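DUF3501 family protein (Burkholderia pseudomallei K96243, PDB 3FJV) is of unknown function but forms a two-subunit assembly of DUF3501-family chains, each built on an antiparallel beta sheet flanked by helices. Local coordinates at residues H23-V35 with L43-I55. Sequence-based numbering, arbitrary orientation. Where two conformers were deposited one is given.
Sequences HARVIAHKKRRAV and LLFEDETTIRYQI
An antiparallel beta hairpin and the two helices at its open end form this helix-strand-strand-helix unit: Ala34 and Val35 pair with Leu44 and Leu43, while segments 23-30 and 48-55 of the flanking helices run roughly antiparallel, their axes 10.0 Å apart at closest. Asp47, N-cap of the second helix, accepts Thr50 N at OD1, and Thr50 OG1 accepts Asp47 N in return, a capping box. Asp47 OD2 accepts a nearly straight, very short hydrogen bond from His29 NE2 (2.5 Å). Histidine suits this place: with CG anti to the backbone N (chi1 -177°), the ring reaches across, its N-H donating and one face lying against Thr49 CB in a CH-pi contact. Asp47 OD2 also lies over the guanidinium face of Arg33, 3.4 Å from Arg33 NE, a salt bridge of charge alone, since Arg33 NE points its hydrogen at Phe45 O (2.9 Å), in the guanidinium plane. Bends at chi2 and chi3 fold Arg33 back to that carbonyl; Asp192 forms a salt bridge with Arg33 NH2 and Ser188 OG a hydrogen bond with NH1. Between the helices, beta-branched Val26 lays CG1 over the Tyr53 ring, 4.1 Å from its centroid. At the His23 imidazole edge, Tyr53 OH and His23 ND1 share another very short hydrogen bond, 2.5 Å.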
# COMPACT_ATOMS: atom_id res chain seq x y z
N HIS A 23 20.66 -8.44 9.14
CA HIS A 23 20.07 -8.57 7.78
C HIS A 23 20.41 -9.98 7.27
O HIS A 23 19.54 -10.69 6.80
CB HIS A 23 20.61 -7.56 6.70
CG HIS A 23 20.31 -6.09 6.92
ND1 HIS A 23 19.06 -5.58 7.21
CD2 HIS A 23 21.11 -5.00 6.75
CE1 HIS A 23 19.12 -4.26 7.28
NE2 HIS A 23 20.35 -3.87 6.97
N ALA A 24 21.69 -10.38 7.34
CA ALA A 24 22.16 -11.72 6.90
C ALA A 24 21.55 -12.89 7.72
O ALA A 24 21.10 -13.90 7.15
CB ALA A 24 23.70 -11.82 6.85
N ARG A 25 21.51 -12.76 9.03
CA ARG A 25 20.94 -13.80 9.88
C ARG A 25 19.48 -14.05 9.53
O ARG A 25 19.01 -15.20 9.44
CB ARG A 25 21.06 -13.43 11.35
CG ARG A 25 20.74 -14.57 12.28
CD ARG A 25 20.98 -14.21 13.72
NE ARG A 25 20.10 -13.16 14.21
CZ ARG A 25 18.88 -13.37 14.71
NH1 ARG A 25 18.38 -14.60 14.78
NH2 ARG A 25 18.16 -12.35 15.15
N VAL A 26 18.75 -12.98 9.31
CA VAL A 26 17.31 -13.09 9.09
C VAL A 26 17.02 -13.59 7.67
O VAL A 26 16.13 -14.41 7.47
CB VAL A 26 16.62 -11.72 9.41
CG1 VAL A 26 15.18 -11.66 8.91
CG2 VAL A 26 16.75 -11.40 10.92
N ILE A 27 17.75 -13.12 6.66
CA ILE A 27 17.69 -13.73 5.34
C ILE A 27 17.85 -15.25 5.37
O ILE A 27 17.07 -15.96 4.75
CB ILE A 27 18.77 -13.09 4.37
CG1 ILE A 27 18.26 -11.71 3.89
CG2 ILE A 27 19.06 -14.03 3.12
CD1 ILE A 27 19.33 -10.84 3.09
N ALA A 28 18.85 -15.74 6.10
CA ALA A 28 19.10 -17.15 6.22
C ALA A 28 17.89 -17.83 6.88
O ALA A 28 17.44 -18.89 6.43
CB ALA A 28 20.37 -17.43 7.03
N HIS A 29 17.39 -17.23 7.95
CA HIS A 29 16.22 -17.78 8.65
C HIS A 29 15.01 -17.89 7.72
O HIS A 29 14.25 -18.88 7.77
CB HIS A 29 15.87 -16.96 9.90
CG HIS A 29 14.73 -17.53 10.69
ND1 HIS A 29 14.88 -18.65 11.50
CD2 HIS A 29 13.43 -17.15 10.80
CE1 HIS A 29 13.71 -18.93 12.06
NE2 HIS A 29 12.81 -18.04 11.66
N LYS A 30 14.82 -16.88 6.89
CA LYS A 30 13.61 -16.81 6.08
C LYS A 30 13.57 -17.91 5.01
O LYS A 30 12.53 -18.16 4.44
CB LYS A 30 13.45 -15.42 5.43
CG LYS A 30 13.02 -14.30 6.31
CD LYS A 30 12.98 -13.01 5.52
CE LYS A 30 12.51 -11.87 6.34
NZ LYS A 30 12.31 -10.65 5.55
N LYS A 31 14.69 -18.57 4.74
CA LYS A 31 14.67 -19.74 3.87
C LYS A 31 13.81 -20.84 4.41
O LYS A 31 13.33 -21.68 3.63
CB LYS A 31 16.13 -20.26 3.59
CG LYS A 31 16.85 -19.23 2.73
CD LYS A 31 18.31 -19.53 2.46
CE LYS A 31 18.96 -18.34 1.74
NZ LYS A 31 20.47 -18.39 1.66
N ARG A 32 13.58 -20.88 5.73
CA ARG A 32 12.65 -21.87 6.28
C ARG A 32 11.21 -21.38 6.44
O ARG A 32 10.38 -22.09 7.01
CB ARG A 32 13.15 -22.27 7.67
CG ARG A 32 14.59 -22.80 7.60
CD ARG A 32 14.93 -23.74 8.76
NE ARG A 32 14.08 -24.92 8.76
CZ ARG A 32 13.69 -25.57 9.86
NH1 ARG A 32 14.05 -25.14 11.09
NH2 ARG A 32 12.93 -26.63 9.74
N ARG A 33 10.95 -20.15 6.03
CA ARG A 33 9.65 -19.49 6.31
C ARG A 33 8.92 -19.00 5.05
O ARG A 33 7.74 -18.67 5.11
CB ARG A 33 9.91 -18.30 7.24
CG ARG A 33 10.62 -18.60 8.55
CD ARG A 33 9.90 -19.59 9.42
NE ARG A 33 8.57 -19.08 9.81
CZ ARG A 33 7.79 -19.62 10.74
NH1 ARG A 33 8.10 -20.78 11.30
NH2 ARG A 33 6.65 -19.02 11.05
N ALA A 34 9.61 -18.92 3.91
CA ALA A 34 9.02 -18.29 2.74
C ALA A 34 8.48 -19.30 1.74
O ALA A 34 9.11 -20.32 1.53
CB ALA A 34 10.02 -17.39 2.07
N VAL A 35 7.31 -19.00 1.16
CA VAL A 35 6.72 -19.79 0.06
C VAL A 35 6.25 -18.85 -1.07
O VAL A 35 5.72 -17.78 -0.80
CB VAL A 35 5.49 -20.59 0.54
CG1 VAL A 35 5.09 -21.59 -0.54
CG2 VAL A 35 5.73 -21.28 1.92
N LEU A 43 4.47 -15.48 0.21
CA LEU A 43 4.04 -15.52 1.61
C LEU A 43 5.28 -15.71 2.49
O LEU A 43 6.12 -16.54 2.19
CB LEU A 43 3.13 -16.73 1.93
CG LEU A 43 1.62 -16.76 1.71
CD1 LEU A 43 1.11 -18.08 2.21
CD2 LEU A 43 0.93 -15.63 2.44
N LEU A 44 5.37 -14.94 3.56
CA LEU A 44 6.36 -15.15 4.60
C LEU A 44 5.63 -15.52 5.85
O LEU A 44 4.87 -14.69 6.39
CB LEU A 44 7.25 -13.94 4.83
CG LEU A 44 8.39 -14.16 5.86
CD1 LEU A 44 9.48 -15.04 5.26
CD2 LEU A 44 8.93 -12.77 6.28
N PHE A 45 5.85 -16.75 6.31
CA PHE A 45 5.30 -17.17 7.59
C PHE A 45 6.11 -16.54 8.72
O PHE A 45 7.34 -16.69 8.78
CB PHE A 45 5.25 -18.69 7.69
CG PHE A 45 4.18 -19.26 6.85
CD1 PHE A 45 2.89 -19.37 7.36
CD2 PHE A 45 4.42 -19.59 5.50
CE1 PHE A 45 1.85 -19.89 6.59
CE2 PHE A 45 3.41 -20.09 4.70
CZ PHE A 45 2.08 -20.22 5.23
N GLU A 46 5.42 -15.80 9.57
CA GLU A 46 6.07 -14.94 10.56
C GLU A 46 6.33 -15.65 11.89
O GLU A 46 5.49 -16.44 12.38
CB GLU A 46 5.27 -13.66 10.77
CG GLU A 46 5.00 -12.88 9.50
CD GLU A 46 6.15 -11.94 9.04
OE1 GLU A 46 7.20 -11.88 9.73
OE2 GLU A 46 5.93 -11.18 8.05
N ASP A 47 7.49 -15.37 12.48
CA ASP A 47 7.83 -15.90 13.81
C ASP A 47 8.62 -14.85 14.62
O ASP A 47 8.69 -13.69 14.21
CB ASP A 47 8.58 -17.26 13.68
CG ASP A 47 9.95 -17.14 12.96
OD1 ASP A 47 10.48 -15.99 12.88
OD2 ASP A 47 10.50 -18.17 12.48
N GLU A 48 9.14 -15.24 15.79
CA GLU A 48 9.86 -14.27 16.64
C GLU A 48 11.01 -13.57 15.87
O GLU A 48 11.22 -12.36 15.96
CB GLU A 48 10.41 -14.95 17.90
CG GLU A 48 11.03 -13.93 18.88
CD GLU A 48 11.65 -14.55 20.10
OE1 GLU A 48 12.09 -15.70 20.04
OE2 GLU A 48 11.82 -13.82 21.08
N THR A 49 11.77 -14.36 15.12
CA THR A 49 12.90 -13.83 14.38
C THR A 49 12.47 -12.79 13.31
O THR A 49 13.05 -11.72 13.24
CB THR A 49 13.68 -14.96 13.75
OG1 THR A 49 14.20 -15.83 14.79
CG2 THR A 49 14.82 -14.43 12.92
N THR A 50 11.50 -13.14 12.50
CA THR A 50 11.05 -12.27 11.43
C THR A 50 10.39 -11.02 11.97
O THR A 50 10.57 -9.94 11.40
CB THR A 50 10.11 -12.96 10.40
OG1 THR A 50 8.87 -13.34 11.02
CG2 THR A 50 10.77 -14.21 9.76
N ILE A 51 9.65 -11.15 13.07
CA ILE A 51 8.88 -10.02 13.63
C ILE A 51 9.82 -9.04 14.37
O ILE A 51 9.78 -7.85 14.13
CB ILE A 51 7.68 -10.50 14.52
CG1 ILE A 51 6.69 -11.33 13.68
CG2 ILE A 51 6.93 -9.23 15.09
CD1 ILE A 51 5.64 -12.12 14.49
N ARG A 52 10.68 -9.56 15.25
CA ARG A 52 11.68 -8.77 15.97
C ARG A 52 12.55 -7.93 15.03
O ARG A 52 12.78 -6.73 15.28
CB ARG A 52 12.52 -9.69 16.85
CG ARG A 52 13.42 -9.08 17.84
CD ARG A 52 13.74 -10.06 18.97
NE ARG A 52 14.71 -9.48 19.87
CZ ARG A 52 16.03 -9.50 19.70
NH1 ARG A 52 16.57 -10.18 18.69
NH2 ARG A 52 16.82 -8.85 20.54
N TYR A 53 12.97 -8.53 13.93
CA TYR A 53 13.72 -7.84 12.89
C TYR A 53 12.91 -6.70 12.27
O TYR A 53 13.41 -5.59 12.14
CB TYR A 53 14.10 -8.82 11.80
CG TYR A 53 14.77 -8.21 10.60
CD1 TYR A 53 16.07 -7.74 10.69
CD2 TYR A 53 14.13 -8.09 9.38
CE1 TYR A 53 16.72 -7.16 9.61
CE2 TYR A 53 14.80 -7.55 8.25
CZ TYR A 53 16.08 -7.08 8.39
OH TYR A 53 16.78 -6.55 7.32
N GLN A 54 11.66 -6.96 11.90
CA GLN A 54 10.90 -5.90 11.31
C GLN A 54 10.76 -4.73 12.27
O GLN A 54 10.79 -3.58 11.84
CB GLN A 54 9.52 -6.40 10.85
CG GLN A 54 9.59 -7.16 9.54
CD GLN A 54 8.32 -7.89 9.22
OE1 GLN A 54 8.21 -9.14 9.43
NE2 GLN A 54 7.35 -7.16 8.76
N ILE A 55 10.51 -5.02 13.54
CA ILE A 55 10.37 -3.96 14.55
C ILE A 55 11.67 -3.20 14.69
O ILE A 55 11.71 -1.98 14.64
CB ILE A 55 9.87 -4.47 15.93
CG1 ILE A 55 8.46 -5.06 15.83
CG2 ILE A 55 9.89 -3.32 16.95
CD1 ILE A 55 8.14 -5.98 16.99
O HOH W 1 17.28 -9.17 5.78